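Local coordinates for protein probable manganase-dependent inorganic pyrophosphatase (Clostridium perfringens, PDB 3L2B) that probably hydrolyses inorganic pyrophosphate with the help of manganese, its CBS and DRTGG regulatory region binding AMP as inhibitor and diadenosine tetraphosphate as activator, at residues Ala29-Ile41 with Leu50-Thr62. Sequence-based numbering, arbitrary orientation.
Sequences AWNIMRDKNLKSI and LLGMLSTSNITAT. With B4P (bis(adenosine)-5'-tetraphosphate), chain C.
Leu54 fills the space between strand 50-55 and helix 29-35: its CD2 presses on Ala29 CB at 3.4 Å, tighter than usual carbon contact, and lies 3.9 Å from Met33 SD, the two side chains crossing at about a right angle. A bend at chi3 (55°) turns the Met33 methyl toward helix 56-62, where CE meets Thr56 CG2 at 3.8 Å. Trp30 CZ3 lies 3.6 Å from Thr56 CG2, the side chains crossing obliquely, while Val187 closes over Ala29 and Leu54. Thr56 OG1 is hydrogen-bonded to Thr56 of the second subunit, so this packing runs up to the dimer interface. Beside it, Ile41 and Leu54 form an antiparallel hydrogen-bonded pair; Leu54 N to Ile41 O is nearly straight (175°), whereas Ile41 N to Leu54 O bends to 141°. Ile41 CG2 rests on Leu54 CB.

The opposite face of the hairpin, carrying Ser40 and Ser55, is looser in protein contacts and turns to the nucleotide. Met53 CE touches Ser40 OG at 3.6 Å, and Met53 SD stands 3.7 Å from N7A of the adenine. The Lys39 chain, bent at chi3, extends to the tetraphosphate, where NZ donates to O1B, O1D and the bridging O3G, probably offsetting part of its negative charge. Ser55 and Asn58 make a capping box at the start of helix 56-62: Asn58 N donates to Ser55 OG, and Ser55 N to Asn58 OD1. With Ser57, Ser55 lies against the ribose hydroxyls. A beta hairpin flanked by two helices, its apolar core behind a nucleotide site, is characteristic of the CBS domain, here half of a Bateman module, with diadenosine tetraphosphate bound between the two subunits.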
# COMPACT_ATOMS: atom_id res chain seq x y z
N ALA A 29 -6.99 -11.08 -3.46
CA ALA A 29 -5.85 -11.75 -4.07
C ALA A 29 -4.84 -12.01 -2.96
O ALA A 29 -4.34 -13.13 -2.79
CB ALA A 29 -5.23 -10.92 -5.22
N TRP A 30 -4.61 -10.99 -2.15
CA TRP A 30 -3.58 -11.06 -1.11
C TRP A 30 -3.94 -12.04 -0.01
O TRP A 30 -3.06 -12.74 0.50
CB TRP A 30 -3.28 -9.66 -0.55
CG TRP A 30 -2.52 -9.69 0.72
CD1 TRP A 30 -3.02 -9.44 1.94
CD2 TRP A 30 -1.13 -10.01 0.90
NE1 TRP A 30 -2.03 -9.56 2.88
CE2 TRP A 30 -0.86 -9.91 2.27
CE3 TRP A 30 -0.10 -10.35 0.03
CZ2 TRP A 30 0.41 -10.12 2.81
CZ3 TRP A 30 1.17 -10.58 0.56
CH2 TRP A 30 1.41 -10.47 1.94
N ASN A 31 -5.22 -12.11 0.33
CA ASN A 31 -5.68 -13.10 1.33
C ASN A 31 -5.44 -14.54 0.86
O ASN A 31 -5.04 -15.42 1.64
CB ASN A 31 -7.16 -12.92 1.65
CG ASN A 31 -7.43 -11.67 2.45
OD1 ASN A 31 -6.52 -11.06 3.00
ND2 ASN A 31 -8.69 -11.25 2.48
N ILE A 32 -5.68 -14.76 -0.43
CA ILE A 32 -5.41 -16.07 -1.04
C ILE A 32 -3.90 -16.33 -1.05
O ILE A 32 -3.46 -17.39 -0.63
CB ILE A 32 -6.03 -16.18 -2.47
CG1 ILE A 32 -7.56 -16.26 -2.35
CG2 ILE A 32 -5.49 -17.41 -3.21
CD1 ILE A 32 -8.33 -15.98 -3.64
N MET A 33 -3.12 -15.35 -1.49
CA MET A 33 -1.66 -15.48 -1.56
C MET A 33 -1.03 -15.77 -0.22
O MET A 33 -0.13 -16.61 -0.12
CB MET A 33 -0.99 -14.22 -2.10
CG MET A 33 -1.10 -14.07 -3.57
SD MET A 33 -0.52 -12.48 -4.17
CE MET A 33 1.16 -12.38 -3.51
N ARG A 34 -1.49 -15.05 0.79
CA ARG A 34 -0.90 -15.13 2.13
C ARG A 34 -1.21 -16.49 2.75
O ARG A 34 -0.39 -17.07 3.46
CB ARG A 34 -1.39 -13.99 3.04
CG ARG A 34 -0.57 -13.82 4.35
CD ARG A 34 -1.29 -13.00 5.46
NE ARG A 34 -2.73 -13.30 5.53
CZ ARG A 34 -3.71 -12.42 5.35
NH1 ARG A 34 -3.45 -11.13 5.14
NH2 ARG A 34 -4.97 -12.81 5.42
N ASP A 35 -2.41 -16.98 2.43
CA ASP A 35 -2.95 -18.24 2.96
C ASP A 35 -2.18 -19.41 2.36
O ASP A 35 -1.69 -20.27 3.07
CB ASP A 35 -4.44 -18.42 2.61
CG ASP A 35 -5.37 -17.58 3.49
OD1 ASP A 35 -4.92 -17.04 4.52
OD2 ASP A 35 -6.58 -17.47 3.13
N LYS A 36 -2.12 -19.42 1.04
CA LYS A 36 -1.44 -20.49 0.30
C LYS A 36 0.08 -20.28 0.21
O LYS A 36 0.78 -20.99 -0.51
CB LYS A 36 -2.06 -20.65 -1.10
CG LYS A 36 -3.57 -20.95 -1.07
CD LYS A 36 -4.04 -21.55 -2.40
CE LYS A 36 -5.58 -21.66 -2.51
NZ LYS A 36 -6.18 -22.77 -1.65
N ASN A 37 0.57 -19.32 0.99
CA ASN A 37 2.00 -19.09 1.15
C ASN A 37 2.72 -18.78 -0.16
O ASN A 37 3.88 -19.13 -0.36
CB ASN A 37 2.66 -20.29 1.84
CG ASN A 37 3.99 -19.95 2.47
OD1 ASN A 37 4.15 -18.88 3.06
ND2 ASN A 37 4.97 -20.85 2.34
N LEU A 38 2.01 -18.11 -1.05
CA LEU A 38 2.53 -17.78 -2.38
C LEU A 38 3.16 -16.39 -2.40
O LEU A 38 2.76 -15.51 -1.65
CB LEU A 38 1.40 -17.88 -3.40
CG LEU A 38 0.67 -19.23 -3.44
CD1 LEU A 38 -0.57 -19.12 -4.29
CD2 LEU A 38 1.59 -20.34 -3.95
N LYS A 39 4.19 -16.22 -3.22
CA LYS A 39 4.82 -14.92 -3.45
C LYS A 39 4.29 -14.34 -4.75
O LYS A 39 4.35 -13.14 -5.01
CB LYS A 39 6.35 -15.05 -3.53
CG LYS A 39 6.95 -15.89 -2.38
CD LYS A 39 8.49 -16.00 -2.40
CE LYS A 39 9.00 -16.83 -3.57
NZ LYS A 39 10.48 -16.80 -3.67
N SER A 40 3.77 -15.23 -5.58
CA SER A 40 3.05 -14.81 -6.78
C SER A 40 1.96 -15.81 -7.12
O SER A 40 1.89 -16.91 -6.55
CB SER A 40 3.98 -14.67 -7.96
OG SER A 40 4.44 -15.94 -8.32
N ILE A 41 1.08 -15.38 -8.02
CA ILE A 41 -0.09 -16.16 -8.38
C ILE A 41 -0.57 -15.78 -9.76
O ILE A 41 -0.69 -14.60 -10.10
CB ILE A 41 -1.23 -16.00 -7.35
CG1 ILE A 41 -2.33 -17.03 -7.59
CG2 ILE A 41 -1.77 -14.59 -7.38
CD1 ILE A 41 -3.49 -16.96 -6.59
N LEU A 50 -3.94 -17.88 -19.70
CA LEU A 50 -3.10 -17.00 -18.88
C LEU A 50 -3.23 -15.54 -19.32
O LEU A 50 -3.04 -15.20 -20.47
CB LEU A 50 -1.62 -17.45 -18.90
CG LEU A 50 -0.65 -16.78 -17.88
CD1 LEU A 50 -1.03 -17.02 -16.41
CD2 LEU A 50 0.77 -17.27 -18.13
N LEU A 51 -3.56 -14.67 -18.39
CA LEU A 51 -3.58 -13.24 -18.71
C LEU A 51 -2.36 -12.51 -18.13
O LEU A 51 -1.87 -11.54 -18.69
CB LEU A 51 -4.85 -12.59 -18.18
CG LEU A 51 -6.16 -12.93 -18.86
CD1 LEU A 51 -7.28 -12.23 -18.08
CD2 LEU A 51 -6.19 -12.56 -20.38
N GLY A 52 -1.87 -13.02 -17.01
CA GLY A 52 -0.72 -12.42 -16.32
C GLY A 52 -0.40 -13.05 -14.97
O GLY A 52 -0.81 -14.17 -14.66
N MET A 53 0.32 -12.27 -14.17
CA MET A 53 0.79 -12.71 -12.86
C MET A 53 0.82 -11.57 -11.82
O MET A 53 1.21 -10.44 -12.12
CB MET A 53 2.18 -13.33 -12.98
CG MET A 53 2.72 -13.88 -11.67
SD MET A 53 4.53 -14.07 -11.72
CE MET A 53 4.69 -15.85 -11.91
N LEU A 54 0.37 -11.92 -10.62
CA LEU A 54 0.35 -11.03 -9.48
C LEU A 54 1.46 -11.38 -8.46
O LEU A 54 1.59 -12.50 -8.01
CB LEU A 54 -1.00 -11.10 -8.77
CG LEU A 54 -1.15 -9.92 -7.79
CD1 LEU A 54 -1.31 -8.61 -8.57
CD2 LEU A 54 -2.29 -10.14 -6.78
N SER A 55 2.26 -10.39 -8.12
CA SER A 55 3.22 -10.54 -7.01
C SER A 55 3.10 -9.39 -6.03
O SER A 55 2.43 -8.37 -6.30
CB SER A 55 4.62 -10.49 -7.54
OG SER A 55 4.95 -9.13 -7.73
N THR A 56 3.82 -9.49 -4.93
CA THR A 56 3.87 -8.35 -3.99
C THR A 56 4.65 -7.16 -4.55
O THR A 56 4.47 -6.07 -4.06
CB THR A 56 4.41 -8.71 -2.60
OG1 THR A 56 5.79 -9.07 -2.71
CG2 THR A 56 3.61 -9.86 -1.98
N SER A 57 5.45 -7.37 -5.58
CA SER A 57 6.10 -6.26 -6.29
C SER A 57 5.11 -5.38 -7.07
O SER A 57 5.20 -4.16 -7.05
CB SER A 57 7.17 -6.77 -7.24
OG SER A 57 6.62 -7.37 -8.40
N ASN A 58 4.13 -6.01 -7.73
CA ASN A 58 3.02 -5.26 -8.39
C ASN A 58 2.17 -4.49 -7.38
O ASN A 58 1.75 -3.36 -7.58
CB ASN A 58 2.00 -6.23 -9.07
CG ASN A 58 2.61 -7.16 -10.08
OD1 ASN A 58 2.30 -8.35 -10.05
ND2 ASN A 58 3.47 -6.66 -10.96
N ILE A 59 1.83 -5.20 -6.32
CA ILE A 59 0.93 -4.68 -5.30
C ILE A 59 1.61 -3.48 -4.63
O ILE A 59 1.01 -2.41 -4.50
CB ILE A 59 0.60 -5.71 -4.18
CG1 ILE A 59 -0.16 -6.94 -4.75
CG2 ILE A 59 -0.23 -5.04 -3.06
CD1 ILE A 59 -0.59 -7.96 -3.71
N THR A 60 2.88 -3.65 -4.26
CA THR A 60 3.60 -2.56 -3.60
C THR A 60 3.69 -1.34 -4.52
O THR A 60 3.43 -0.21 -4.09
CB THR A 60 4.98 -2.96 -3.14
OG1 THR A 60 4.87 -3.98 -2.14
CG2 THR A 60 5.74 -1.77 -2.57
N ALA A 61 4.05 -1.58 -5.77
CA ALA A 61 4.21 -0.49 -6.71
C ALA A 61 2.92 0.30 -6.83
O ALA A 61 2.92 1.51 -6.83
CB ALA A 61 4.68 -1.00 -8.08
N THR A 62 1.80 -0.41 -6.88
CA THR A 62 0.49 0.21 -6.99
C THR A 62 0.07 0.93 -5.72
O THR A 62 -0.41 2.07 -5.78
CB THR A 62 -0.61 -0.83 -7.38
OG1 THR A 62 -0.32 -1.34 -8.67
CG2 THR A 62 -2.02 -0.20 -7.37
PA B4P C . 11.49 -12.99 -8.45
O1A B4P C . 12.83 -12.61 -8.89
O2A B4P C . 11.01 -14.42 -8.97
O3A B4P C . 11.49 -12.80 -6.88
PB B4P C . 10.52 -13.45 -5.79
O1B B4P C . 10.77 -14.89 -5.64
O2B B4P C . 9.00 -13.07 -6.10
O3B B4P C . 11.02 -12.62 -4.51
PG B4P C . 12.23 -13.10 -3.58
O1G B4P C . 13.32 -13.60 -4.46
O2G B4P C . 12.65 -12.01 -2.52
O3G B4P C . 11.58 -14.28 -2.71
PD B4P C . 12.42 -14.94 -1.50
O1D B4P C . 11.99 -16.33 -1.30
O2D B4P C . 14.00 -14.78 -1.77
O5E B4P C . 10.47 -11.93 -9.07
C5E B4P C . 10.44 -10.60 -8.56
C4E B4P C . 9.22 -9.91 -9.17
O4E B4P C . 9.25 -10.06 -10.58
C3E B4P C . 7.94 -10.59 -8.72
O3E B4P C . 7.37 -9.86 -7.67
C2E B4P C . 7.05 -10.63 -9.94
O2E B4P C . 6.23 -9.48 -9.99
C1E B4P C . 8.00 -10.58 -11.11
N9A B4P C . 8.06 -11.95 -11.68
C8A B4P C . 8.22 -13.11 -10.98
N7A B4P C . 8.22 -14.19 -11.81
C5A B4P C . 8.05 -13.74 -13.06
C6A B4P C . 7.95 -14.33 -14.40
N6A B4P C . 8.05 -15.65 -14.57
N1A B4P C . 7.76 -13.52 -15.45
C2A B4P C . 7.67 -12.18 -15.30
N3A B4P C . 7.75 -11.58 -14.11
C4A B4P C . 7.93 -12.27 -12.97
O5F B4P C . 11.97 -14.02 -0.29
C5F B4P C . 10.60 -13.95 0.05
C4F B4P C . 10.45 -12.99 1.20
O4F B4P C . 11.10 -13.55 2.35
C3F B4P C . 11.10 -11.67 0.89
O3F B4P C . 10.12 -10.71 0.47
C2F B4P C . 11.75 -11.27 2.20
O2F B4P C . 10.80 -10.49 2.90
C1F B4P C . 12.01 -12.59 2.92
N9B B4P C . 13.43 -12.93 2.73
C8B B4P C . 14.17 -12.79 1.61
N7B B4P C . 15.45 -13.16 1.84
C5B B4P C . 15.56 -13.53 3.12
C6B B4P C . 16.64 -14.01 4.00
N6B B4P C . 17.89 -14.19 3.53
N1B B4P C . 16.33 -14.28 5.27
C2B B4P C . 15.09 -14.12 5.75
N3B B4P C . 14.07 -13.66 5.02
C4B B4P C . 14.23 -13.36 3.71